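Local coordinates for protein poly(ADP-ribose) glycohydrolase (Thermomonospora curvata, PDB 3SIG) that hydrolyses the ribose-ribose glycosidic bonds of poly(ADP-ribose), releasing ADP-ribose, which it binds in a macrodomain-type pocket, at residues T21-R26 and L163-Y168; P151-F156 and V170-S175; A230-T235 and A268-R273. All blocks are in the same frame, centred on the assembly; numbering follows the deposited sequence.

After helix 2-17 the chain makes the small hairpin of strands 19-21 and 27-29. Contact 1 then closes a loop of 136 residues, joining that hairpin's turn (21-26) to the start of strand 163-175. Contact 2 pairs the two arms of the hairpin 147-157/163-175 with only 13 residues between its segments; because 163-168 lies in that interval, contacts 1 and 2 cross along the chain. They also touch: V155 and F156 of contact 2 bond through the backbone to Y168 and L164 of contact 1. Contact 3 follows in series, joining helices 229-240 and 265-273 near the C terminus; its centre is about 36 Å from that of contact 1.

Contact 1: residues T21-R26 and L163-Y168; sequences TAPSGR and LLEEPY
S24 OG makes two bonds: it donates to E165 OE1 at 2.7 Å, somewhat out of the carboxylate plane, and accepts from the backbone N of R26 at 3.0 Å, nearly straight at 166°, which closes an ST turn. The backbone N of S24 donates to E165 OE2 at 2.9 Å through the syn lone pair, so one residue holds the rotation of the carboxylate with two bonds. E165 gets there by a bend at chi2 (-63°), which folds its chain toward the loop. Beside this, R26 sends an extended chain along the corner of the other segment, where NH1 of R26 makes a weak bond to the carbonyl O of E165 at 2.6 Å. Charge attraction to E166 may add a little. At the other end P23 lays its CD against the carbonyl O of L163 (3.1 Å), while CD1 of L163 reaches back to T21 O; Y20, on strand 19-21, packs on L163 and P167. The N-H of S24 is thus taken by E165, at the corner between strands 163-164 and 167-168, and the loop it belongs to is the type I turn plus G1 bulge of a 3:5 hairpin, with G25 in the bulge, joining strands 19-21 and 27-29.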
ATOM      1  N   THR A  21      24.472  -1.178  -4.908  1.00 13.59           N
ATOM      2  CA  THR A  21      25.174  -2.132  -5.726  1.00 13.27           C
ATOM      3  C   THR A  21      24.331  -3.390  -5.923  1.00 14.83           C
ATOM      4  O   THR A  21      23.963  -4.072  -4.961  1.00 15.82           O
ATOM      5  CB  THR A  21      26.498  -2.480  -5.097  1.00 13.91           C
ATOM      6  OG1 THR A  21      27.226  -1.265  -4.932  1.00 17.88           O
ATOM      7  CG2 THR A  21      27.276  -3.414  -5.983  1.00 15.61           C
ATOM      8  N   ALA A  22      23.991  -3.679  -7.171  1.00 14.16           N
ATOM      9  CA  ALA A  22      23.234  -4.861  -7.517  1.00 14.98           C
ATOM     10  C   ALA A  22      24.110  -6.107  -7.480  1.00 16.04           C
ATOM     11  O   ALA A  22      25.338  -6.021  -7.422  1.00 15.64           O
ATOM     12  CB  ALA A  22      22.601  -4.708  -8.895  1.00 16.10           C
ATOM     13  N   PRO A  23      23.489  -7.294  -7.522  1.00 16.31           N
ATOM     14  CA  PRO A  23      24.299  -8.501  -7.380  1.00 17.44           C
ATOM     15  C   PRO A  23      25.327  -8.709  -8.486  1.00 18.91           C
ATOM     16  O   PRO A  23      26.351  -9.340  -8.228  1.00 21.06           O
ATOM     17  CB  PRO A  23      23.244  -9.614  -7.378  1.00 19.92           C
ATOM     18  CG  PRO A  23      22.066  -9.001  -6.806  1.00 19.85           C
ATOM     19  CD  PRO A  23      22.057  -7.582  -7.328  1.00 15.66           C
ATOM     20  N   SER A  24      25.062  -8.197  -9.684  1.00 18.42           N
ATOM     21  CA  SER A  24      26.026  -8.290 -10.787  1.00 19.70           C
ATOM     22  C   SER A  24      27.236  -7.440 -10.516  1.00 17.40           C
ATOM     23  O   SER A  24      28.283  -7.656 -11.130  1.00 21.40           O
ATOM     24  CB  SER A  24      25.407  -7.779 -12.086  1.00 20.06           C
ATOM     25  OG  SER A  24      25.177  -6.381 -11.993  1.00 19.62           O
ATOM     26  N   GLY A  25      27.118  -6.485  -9.615  1.00 18.42           N
ATOM     27  CA  GLY A  25      28.144  -5.488  -9.392  1.00 16.47           C
ATOM     28  C   GLY A  25      27.799  -4.142  -9.984  1.00 16.65           C
ATOM     29  O   GLY A  25      28.456  -3.158  -9.659  1.00 16.48           O
ATOM     30  N   ARG A  26      26.769  -4.075 -10.822  1.00 17.16           N
ATOM     31  CA  ARG A  26      26.287  -2.809 -11.359  1.00 15.80           C
ATOM     32  C   ARG A  26      25.938  -1.870 -10.203  1.00 12.49           C
ATOM     33  O   ARG A  26      25.243  -2.255  -9.279  1.00 13.88           O
ATOM     34  CB  ARG A  26      25.037  -3.067 -12.224  1.00 20.91           C
ATOM     35  CG  ARG A  26      24.316  -1.830 -12.742  1.00 25.73           C
ATOM     36  CD  ARG A  26      23.052  -2.169 -13.547  1.00 39.99           C
ATOM     37  NE  ARG A  26      22.654  -1.033 -14.389  1.00 52.28           N
ATOM     38  CZ  ARG A  26      21.528  -0.321 -14.268  1.00 58.67           C
ATOM     39  NH1 ARG A  26      20.619  -0.615 -13.344  1.00 57.81           N
ATOM     40  NH2 ARG A  26      21.297   0.691 -15.096  1.00 60.67           N
ATOM     41  N   LEU A 163      18.761  -7.027  -4.066  1.00 13.91           N
ATOM     42  CA  LEU A 163      18.702  -5.792  -4.809  1.00 12.99           C
ATOM     43  C   LEU A 163      18.509  -6.089  -6.294  1.00 12.81           C
ATOM     44  O   LEU A 163      19.056  -7.066  -6.798  1.00 14.64           O
ATOM     45  CB  LEU A 163      19.959  -4.937  -4.561  1.00 14.08           C
ATOM     46  CG  LEU A 163      20.031  -4.355  -3.143  1.00 12.61           C
ATOM     47  CD1 LEU A 163      21.466  -3.975  -2.769  1.00 13.27           C
ATOM     48  CD2 LEU A 163      19.093  -3.170  -3.001  1.00 13.61           C
ATOM     49  N   LEU A 164      17.788  -5.226  -7.008  1.00 13.29           N
ATOM     50  CA  LEU A 164      17.440  -5.478  -8.401  1.00 13.16           C
ATOM     51  C   LEU A 164      18.453  -4.882  -9.350  1.00 13.10           C
ATOM     52  O   LEU A 164      18.970  -3.777  -9.146  1.00 13.73           O
ATOM     53  CB  LEU A 164      16.058  -4.899  -8.722  1.00 12.16           C
ATOM     54  CG  LEU A 164      14.884  -5.466  -7.925  1.00 14.36           C
ATOM     55  CD1 LEU A 164      13.572  -4.812  -8.315  1.00 14.90           C
ATOM     56  CD2 LEU A 164      14.759  -6.959  -8.135  1.00 15.45           C
ATOM     57  N   GLU A 165      18.691  -5.602 -10.431  1.00 15.06           N
ATOM     58  CA  GLU A 165      19.544  -5.082 -11.508  1.00 16.08           C
ATOM     59  C   GLU A 165      18.918  -3.854 -12.147  1.00 18.02           C
ATOM     60  O   GLU A 165      19.596  -2.892 -12.493  1.00 18.97           O
ATOM     61  CB  GLU A 165      19.757  -6.143 -12.582  1.00 18.51           C
ATOM     62  CG  GLU A 165      20.526  -7.359 -12.098  1.00 21.35           C
ATOM     63  CD  GLU A 165      21.946  -7.028 -11.652  1.00 20.09           C
ATOM     64  OE1 GLU A 165      22.542  -6.101 -12.231  1.00 19.40           O
ATOM     65  OE2 GLU A 165      22.449  -7.680 -10.707  1.00 20.52           O
ATOM     66  N   GLU A 166      17.587  -3.860 -12.219  1.00 19.11           N
ATOM     67  CA  GLU A 166      16.847  -2.765 -12.813  1.00 23.55           C
ATOM     68  C   GLU A 166      15.663  -2.423 -11.913  1.00 17.64           C
ATOM     69  O   GLU A 166      14.723  -3.185 -11.832  1.00 21.47           O
ATOM     70  CB  GLU A 166      16.333  -3.185 -14.196  1.00 33.41           C
ATOM     71  CG  GLU A 166      15.447  -2.156 -14.890  1.00 45.36           C
ATOM     72  CD  GLU A 166      16.218  -0.939 -15.355  1.00 56.59           C
ATOM     73  OE1 GLU A 166      17.124  -1.097 -16.204  1.00 59.27           O
ATOM     74  OE2 GLU A 166      15.922   0.172 -14.866  1.00 59.94           O
ATOM     75  N   PRO A 167      15.740  -1.299 -11.249  1.00 15.83           N
ATOM     76  CA  PRO A 167      14.612  -0.838 -10.426  1.00 15.89           C
ATOM     77  C   PRO A 167      13.414  -0.449 -11.287  1.00 13.25           C
ATOM     78  O   PRO A 167      13.539  -0.162 -12.455  1.00 16.03           O
ATOM     79  CB  PRO A 167      15.179   0.377  -9.707  1.00 20.92           C
ATOM     80  CG  PRO A 167      16.367   0.801 -10.556  1.00 21.66           C
ATOM     81  CD  PRO A 167      16.887  -0.378 -11.204  1.00 22.15           C
ATOM     82  N   TYR A 168      12.246  -0.449 -10.689  1.00 10.86           N
ATOM     83  CA  TYR A 168      11.037  -0.013 -11.370  1.00 10.91           C
ATOM     84  C   TYR A 168      10.333   0.966 -10.475  1.00 11.09           C
ATOM     85  O   TYR A 168      10.596   0.993  -9.297  1.00 14.95           O
ATOM     86  CB  TYR A 168      10.152  -1.211 -11.779  1.00 11.02           C
ATOM     87  CG  TYR A 168       9.644  -2.069 -10.657  1.00  9.59           C
ATOM     88  CD1 TYR A 168      10.452  -2.985 -10.034  1.00 10.81           C
ATOM     89  CD2 TYR A 168       8.344  -1.928 -10.184  1.00 10.48           C
ATOM     90  CE1 TYR A 168      10.010  -3.758  -9.002  1.00 11.05           C
ATOM     91  CE2 TYR A 168       7.887  -2.701  -9.169  1.00 11.24           C
ATOM     92  CZ  TYR A 168       8.704  -3.612  -8.551  1.00 11.03           C
ATOM     93  OH  TYR A 168       8.219  -4.405  -7.508  1.00 12.25           O
TER

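Contact 2: residues P151-F156 and V170-S175; sequences PGVPVF and VAFLTS
V153 and V170 meet through two backbone bonds: V153 N donates to V170 O at 2.8 Å, rather bent at 138°, and V170 N returns one to V153 O at 3.1 Å, straighter. The side chains of this pair lie on the same face of the sheet, and there the apolar contacts gather. The edge of the F172 ring is turned to V153, with CD2 of F172 3.8 Å from V153 CB and CE2 as close to CG1; the two side chains cross at about a right angle. Over one face of the ring, toward its rim, sits CG2 of V170, 3.4 Å above the plane. That methyl is put there by the chi1 of V170 (-52°), which sets CG2 between the backbone N and the carbonyl carbon, and CG2 of V170 also meets CG2 of V155 at 4.0 Å. This is an antiparallel hydrogen-bonded pair of the hairpin 147-157/163-175, inside the mixed sheet of the macrodomain fold. Between these segments V153-V170 is the one bridge; the hairpin pairing continues from V155 to Y168 and from F156 to L164. Strands 153-156 and 170-175 run at 108° to each other, consistent with the corner the chain turns at G152, whose positive phi suits a glycine. There Q88 takes the N-H of G152. Farther out, V153 packs on A37 of helix 31-39, and strand 163-175 runs on past N93, which bonds T174, to S175 and its bond from W220.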
ATOM      1  N   PRO A 151       4.126   9.424  -5.687  1.00  8.40           N
ATOM      2  CA  PRO A 151       4.274   9.089  -7.117  1.00  9.30           C
ATOM      3  C   PRO A 151       5.663   8.592  -7.448  1.00  9.45           C
ATOM      4  O   PRO A 151       6.658   9.084  -6.895  1.00 11.29           O
ATOM      5  CB  PRO A 151       4.043  10.421  -7.827  1.00  9.88           C
ATOM      6  CG  PRO A 151       4.543  11.454  -6.844  1.00  9.33           C
ATOM      7  CD  PRO A 151       4.198  10.873  -5.451  1.00  8.82           C
ATOM      8  N   GLY A 152       5.779   7.632  -8.352  1.00  9.19           N
ATOM      9  CA  GLY A 152       7.078   7.310  -8.909  1.00  9.69           C
ATOM     10  C   GLY A 152       8.117   6.841  -7.911  1.00  9.24           C
ATOM     11  O   GLY A 152       9.301   7.101  -8.064  1.00  9.65           O
ATOM     12  N   VAL A 153       7.710   6.087  -6.899  1.00  8.72           N
ATOM     13  CA  VAL A 153       8.640   5.587  -5.904  1.00  8.37           C
ATOM     14  C   VAL A 153       9.444   4.453  -6.530  1.00  8.68           C
ATOM     15  O   VAL A 153       8.886   3.458  -7.018  1.00  8.78           O
ATOM     16  CB  VAL A 153       7.888   5.059  -4.670  1.00  8.00           C
ATOM     17  CG1 VAL A 153       8.856   4.466  -3.685  1.00  9.22           C
ATOM     18  CG2 VAL A 153       7.093   6.191  -4.032  1.00  9.77           C
ATOM     19  N   PRO A 154      10.779   4.526  -6.473  1.00  8.22           N
ATOM     20  CA  PRO A 154      11.580   3.436  -7.008  1.00  9.57           C
ATOM     21  C   PRO A 154      11.521   2.216  -6.079  1.00  8.92           C
ATOM     22  O   PRO A 154      11.629   2.352  -4.853  1.00  9.87           O
ATOM     23  CB  PRO A 154      12.990   4.042  -7.091  1.00 10.45           C
ATOM     24  CG  PRO A 154      12.987   5.140  -6.125  1.00 15.23           C
ATOM     25  CD  PRO A 154      11.594   5.664  -6.045  1.00  8.89           C
ATOM     26  N   VAL A 155      11.372   1.048  -6.678  1.00  8.26           N
ATOM     27  CA  VAL A 155      11.388  -0.247  -6.007  1.00  8.81           C
ATOM     28  C   VAL A 155      12.627  -0.959  -6.492  1.00  8.97           C
ATOM     29  O   VAL A 155      12.862  -1.066  -7.705  1.00 10.16           O
ATOM     30  CB  VAL A 155      10.136  -1.068  -6.354  1.00  8.17           C
ATOM     31  CG1 VAL A 155      10.150  -2.412  -5.653  1.00 10.43           C
ATOM     32  CG2 VAL A 155       8.896  -0.313  -5.972  1.00  8.98           C
ATOM     33  N   PHE A 156      13.428  -1.441  -5.556  1.00  9.91           N
ATOM     34  CA  PHE A 156      14.761  -1.955  -5.876  1.00  9.96           C
ATOM     35  C   PHE A 156      15.136  -3.222  -5.109  1.00 10.14           C
ATOM     36  O   PHE A 156      16.329  -3.587  -5.118  1.00 11.52           O
ATOM     37  CB  PHE A 156      15.838  -0.848  -5.712  1.00 11.05           C
ATOM     38  CG  PHE A 156      15.764  -0.093  -4.400  1.00 10.94           C
ATOM     39  CD1 PHE A 156      15.188   1.165  -4.348  1.00 11.62           C
ATOM     40  CD2 PHE A 156      16.283  -0.628  -3.230  1.00 12.65           C
ATOM     41  CE1 PHE A 156      15.118   1.857  -3.154  1.00 11.87           C
ATOM     42  CE2 PHE A 156      16.198   0.059  -2.030  1.00 14.43           C
ATOM     43  CZ  PHE A 156      15.605   1.294  -1.996  1.00 12.84           C
ATOM     44  N   VAL A 170       6.644   2.662  -9.004  1.00  9.45           N
ATOM     45  CA  VAL A 170       5.195   2.581  -8.797  1.00  9.27           C
ATOM     46  C   VAL A 170       4.749   3.738  -7.969  1.00  9.57           C
ATOM     47  O   VAL A 170       5.547   4.320  -7.211  1.00 12.55           O
ATOM     48  CB  VAL A 170       4.808   1.280  -8.067  1.00 11.15           C
ATOM     49  CG1 VAL A 170       5.400   0.054  -8.783  1.00 13.47           C
ATOM     50  CG2 VAL A 170       5.294   1.267  -6.633  1.00 12.39           C
ATOM     51  N   ALA A 171       3.466   4.045  -8.005  1.00  7.77           N
ATOM     52  CA  ALA A 171       2.878   4.976  -7.047  1.00  8.21           C
ATOM     53  C   ALA A 171       2.359   4.182  -5.866  1.00  6.92           C
ATOM     54  O   ALA A 171       1.830   3.065  -6.011  1.00  8.77           O
ATOM     55  CB  ALA A 171       1.762   5.762  -7.673  1.00  8.77           C
ATOM     56  N   PHE A 172       2.470   4.773  -4.685  1.00  6.93           N
ATOM     57  CA  PHE A 172       1.854   4.210  -3.484  1.00  6.09           C
ATOM     58  C   PHE A 172       0.726   5.078  -2.981  1.00  6.19           C
ATOM     59  O   PHE A 172       0.782   6.327  -3.069  1.00  7.29           O
ATOM     60  CB  PHE A 172       2.869   3.964  -2.371  1.00  7.20           C
ATOM     61  CG  PHE A 172       3.802   2.805  -2.639  1.00  7.10           C
ATOM     62  CD1 PHE A 172       3.374   1.496  -2.505  1.00  7.71           C
ATOM     63  CD2 PHE A 172       5.098   3.020  -3.083  1.00  9.33           C
ATOM     64  CE1 PHE A 172       4.228   0.435  -2.774  1.00  8.51           C
ATOM     65  CE2 PHE A 172       5.974   1.952  -3.327  1.00 10.85           C
ATOM     66  CZ  PHE A 172       5.525   0.667  -3.176  1.00  9.40           C
ATOM     67  N   LEU A 173      -0.275   4.398  -2.428  1.00  6.80           N
ATOM     68  CA  LEU A 173      -1.402   5.012  -1.746  1.00  6.46           C
ATOM     69  C   LEU A 173      -1.339   4.517  -0.322  1.00  6.19           C
ATOM     70  O   LEU A 173      -1.488   3.311  -0.097  1.00  7.23           O
ATOM     71  CB  LEU A 173      -2.709   4.561  -2.399  1.00  8.07           C
ATOM     72  CG  LEU A 173      -2.772   4.719  -3.929  1.00 13.43           C
ATOM     73  CD1 LEU A 173      -3.777   3.840  -4.598  1.00 14.84           C
ATOM     74  CD2 LEU A 173      -3.051   6.131  -4.244  1.00 22.39           C
ATOM     75  N   THR A 174      -1.137   5.447   0.622  1.00  6.89           N
ATOM     76  CA  THR A 174      -0.936   5.103   2.023  1.00  7.43           C
ATOM     77  C   THR A 174      -2.151   5.529   2.813  1.00  7.50           C
ATOM     78  O   THR A 174      -2.409   6.724   2.976  1.00  8.25           O
ATOM     79  CB  THR A 174       0.378   5.760   2.528  1.00  6.70           C
ATOM     80  OG1 THR A 174       1.465   5.056   1.931  1.00  7.74           O
ATOM     81  CG2 THR A 174       0.587   5.720   4.013  1.00  8.93           C
ATOM     82  N   SER A 175      -2.909   4.531   3.260  1.00  6.86           N
ATOM     83  CA  SER A 175      -4.148   4.737   3.979  1.00  7.84           C
ATOM     84  C   SER A 175      -4.265   3.612   4.991  1.00  7.93           C
ATOM     85  O   SER A 175      -4.214   2.450   4.608  1.00  8.60           O
ATOM     86  CB  SER A 175      -5.318   4.638   2.988  1.00  9.53           C
ATOM     87  OG  SER A 175      -6.590   4.567   3.633  1.00 11.21           O
TER

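Contact 3: residues A230-T235 and A268-R273; sequences AQVAET and AAFARR
The F270 ring carries A233 squarely on one face: CB of A233 stands 3.7 Å above the ring centroid and only 5° off the normal, a CH-pi contact. CA of A233 lies over the same face, and the backbone N of A233 comes within 3.7 Å of F270 CZ. At the ring's edge, CG1 of V232 meets CZ of F270 at 4.0 Å. The chi1 of F270 (-81°), with CG anti to the carbonyl carbon, sends the ring out from its own helix, roughly perpendicular to it, toward helix 229-240. The second flat group is the guanidinium of R273, which E234 meets at its edge. NE of R273 donates to E234 OE1 at 3.0 Å, and the acceptor lies almost in the guanidinium plane, although NE itself stands above the carboxylate plane. Both chains are bent at chi2 to make this salt bridge, which sits toward the solvent side of the interface. Between ring and ion pair, CB of R273 packs on CB of A233 at 4.1 Å, and A269 sets its CB against A230 N. The axes of segments 230-235 and 268-273 come within 8.8 Å, crossing at -39°, consistent with small alanines at the facing positions. Around the pair, the F270 ring meets that of F255 on strand 252-256, and P229 at the start of helix 229-240 covers A269, while Q231 and T235 turn the far side of that helix onto helix 189-209.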
ATOM      1  N   ALA A 230     -13.490 -11.399   4.589  1.00 11.94           N
ATOM      2  CA  ALA A 230     -14.719 -11.399   3.796  1.00 12.66           C
ATOM      3  C   ALA A 230     -15.326  -9.998   3.710  1.00 11.67           C
ATOM      4  O   ALA A 230     -15.797  -9.588   2.654  1.00 12.09           O
ATOM      5  CB  ALA A 230     -15.746 -12.412   4.347  1.00 15.16           C
ATOM      6  N   GLN A 231     -15.306  -9.254   4.806  1.00 12.58           N
ATOM      7  CA  GLN A 231     -15.835  -7.897   4.800  1.00 12.00           C
ATOM      8  C   GLN A 231     -14.964  -6.962   3.955  1.00 11.63           C
ATOM      9  O   GLN A 231     -15.493  -6.131   3.231  1.00 11.37           O
ATOM     10  CB  GLN A 231     -15.966  -7.344   6.221  1.00 13.13           C
ATOM     11  CG  GLN A 231     -16.595  -5.968   6.274  1.00 12.38           C
ATOM     12  CD  GLN A 231     -16.820  -5.511   7.690  1.00 12.35           C
ATOM     13  OE1 GLN A 231     -15.950  -5.648   8.560  1.00 14.44           O
ATOM     14  NE2 GLN A 231     -18.004  -4.998   7.955  1.00 14.05           N
ATOM     15  N   VAL A 232     -13.653  -7.123   3.987  1.00  9.92           N
ATOM     16  CA  VAL A 232     -12.806  -6.236   3.197  1.00  9.42           C
ATOM     17  C   VAL A 232     -12.945  -6.593   1.699  1.00  9.81           C
ATOM     18  O   VAL A 232     -13.079  -5.697   0.856  1.00 10.00           O
ATOM     19  CB  VAL A 232     -11.334  -6.267   3.663  1.00  9.66           C
ATOM     20  CG1 VAL A 232     -10.492  -5.410   2.772  1.00 10.57           C
ATOM     21  CG2 VAL A 232     -11.257  -5.764   5.129  1.00 11.69           C
ATOM     22  N   ALA A 233     -13.001  -7.877   1.363  1.00  9.51           N
ATOM     23  CA  ALA A 233     -13.236  -8.266  -0.023  1.00  9.85           C
ATOM     24  C   ALA A 233     -14.583  -7.718  -0.491  1.00  9.47           C
ATOM     25  O   ALA A 233     -14.689  -7.176  -1.592  1.00 10.87           O
ATOM     26  CB  ALA A 233     -13.183  -9.776  -0.176  1.00 10.40           C
ATOM     27  N   GLU A 234     -15.615  -7.849   0.330  1.00 10.79           N
ATOM     28  CA  GLU A 234     -16.944  -7.338  -0.035  1.00 11.49           C
ATOM     29  C   GLU A 234     -16.922  -5.818  -0.227  1.00 11.22           C
ATOM     30  O   GLU A 234     -17.620  -5.295  -1.107  1.00 11.47           O
ATOM     31  CB  GLU A 234     -17.992  -7.747   1.004  1.00 14.61           C
ATOM     32  CG  GLU A 234     -19.378  -7.243   0.680  1.00 18.22           C
ATOM     33  CD  GLU A 234     -19.935  -7.824  -0.593  1.00 20.79           C
ATOM     34  OE1 GLU A 234     -19.615  -8.977  -0.913  1.00 22.68           O
ATOM     35  OE2 GLU A 234     -20.720  -7.123  -1.262  1.00 30.06           O
ATOM     36  N   THR A 235     -16.132  -5.125   0.576  1.00 10.39           N
ATOM     37  CA  THR A 235     -16.015  -3.671   0.476  1.00 11.13           C
ATOM     38  C   THR A 235     -15.516  -3.309  -0.915  1.00 10.67           C
ATOM     39  O   THR A 235     -16.108  -2.465  -1.610  1.00 11.18           O
ATOM     40  CB  THR A 235     -15.066  -3.126   1.535  1.00 12.05           C
ATOM     41  OG1 THR A 235     -15.620  -3.380   2.829  1.00 14.78           O
ATOM     42  CG2 THR A 235     -14.829  -1.642   1.400  1.00 13.64           C
ATOM     43  N   ALA A 268      -7.998 -16.913   0.484  1.00 14.51           N
ATOM     44  CA  ALA A 268      -9.215 -17.660   0.202  1.00 15.17           C
ATOM     45  C   ALA A 268     -10.451 -16.766   0.148  1.00 13.31           C
ATOM     46  O   ALA A 268     -11.315 -16.957  -0.695  1.00 14.41           O
ATOM     47  CB  ALA A 268      -9.394 -18.758   1.230  1.00 19.46           C
ATOM     48  N   ALA A 269     -10.557 -15.782   1.033  1.00 13.96           N
ATOM     49  CA  ALA A 269     -11.723 -14.902   1.059  1.00 12.60           C
ATOM     50  C   ALA A 269     -11.801 -14.072  -0.213  1.00 12.07           C
ATOM     51  O   ALA A 269     -12.879 -13.888  -0.774  1.00 13.32           O
ATOM     52  CB  ALA A 269     -11.672 -13.985   2.268  1.00 14.42           C
ATOM     53  N   PHE A 270     -10.662 -13.586  -0.679  1.00 11.94           N
ATOM     54  CA  PHE A 270     -10.647 -12.812  -1.912  1.00 10.91           C
ATOM     55  C   PHE A 270     -10.897 -13.695  -3.134  1.00 13.87           C
ATOM     56  O   PHE A 270     -11.659 -13.304  -4.030  1.00 13.76           O
ATOM     57  CB  PHE A 270      -9.349 -12.005  -2.054  1.00 12.31           C
ATOM     58  CG  PHE A 270      -9.378 -10.722  -1.272  1.00 10.39           C
ATOM     59  CD1 PHE A 270      -9.640  -9.510  -1.899  1.00 10.50           C
ATOM     60  CD2 PHE A 270      -9.212 -10.727   0.104  1.00 10.92           C
ATOM     61  CE1 PHE A 270      -9.701  -8.341  -1.144  1.00 10.58           C
ATOM     62  CE2 PHE A 270      -9.306  -9.566   0.835  1.00 11.79           C
ATOM     63  CZ  PHE A 270      -9.539  -8.376   0.206  1.00 10.88           C
ATOM     64  N   ALA A 271     -10.332 -14.904  -3.146  1.00 13.27           N
ATOM     65  CA  ALA A 271     -10.548 -15.841  -4.252  1.00 14.68           C
ATOM     66  C   ALA A 271     -12.019 -16.181  -4.369  1.00 17.20           C
ATOM     67  O   ALA A 271     -12.560 -16.264  -5.466  1.00 18.89           O
ATOM     68  CB  ALA A 271      -9.718 -17.118  -4.062  1.00 18.77           C
ATOM     69  N   ARG A 272     -12.682 -16.365  -3.238  1.00 15.07           N
ATOM     70  CA  ARG A 272     -14.102 -16.687  -3.251  1.00 16.45           C
ATOM     71  C   ARG A 272     -14.920 -15.547  -3.821  1.00 18.35           C
ATOM     72  O   ARG A 272     -15.855 -15.739  -4.588  1.00 18.50           O
ATOM     73  CB  ARG A 272     -14.598 -17.007  -1.845  1.00 18.39           C
ATOM     74  CG  ARG A 272     -14.155 -18.390  -1.375  1.00 29.92           C
ATOM     75  CD  ARG A 272     -14.915 -18.846  -0.137  1.00 30.61           C
ATOM     76  NE  ARG A 272     -14.596 -18.046   1.038  1.00 31.02           N
ATOM     77  CZ  ARG A 272     -13.523 -18.231   1.804  1.00 23.10           C
ATOM     78  NH1 ARG A 272     -12.654 -19.195   1.524  1.00 32.07           N
ATOM     79  NH2 ARG A 272     -13.322 -17.457   2.851  1.00 21.86           N
ATOM     80  N   ARG A 273     -14.587 -14.328  -3.436  1.00 14.46           N
ATOM     81  CA  ARG A 273     -15.430 -13.211  -3.830  1.00 15.39           C
ATOM     82  C   ARG A 273     -15.193 -12.799  -5.280  1.00 15.62           C
ATOM     83  O   ARG A 273     -16.156 -12.411  -5.955  1.00 20.70           O
ATOM     84  CB  ARG A 273     -15.202 -12.014  -2.896  1.00 13.80           C
ATOM     85  CG  ARG A 273     -16.082 -10.780  -3.185  1.00 17.72           C
ATOM     86  CD  ARG A 273     -17.553 -11.172  -3.055  1.00 18.89           C
ATOM     87  NE  ARG A 273     -18.528 -10.167  -3.489  1.00 18.88           N
ATOM     88  CZ  ARG A 273     -18.940 -10.007  -4.743  1.00 19.15           C
ATOM     89  NH1 ARG A 273     -18.416 -10.726  -5.719  1.00 22.19           N
ATOM     90  NH2 ARG A 273     -19.849  -9.083  -5.030  1.00 24.72           N
TER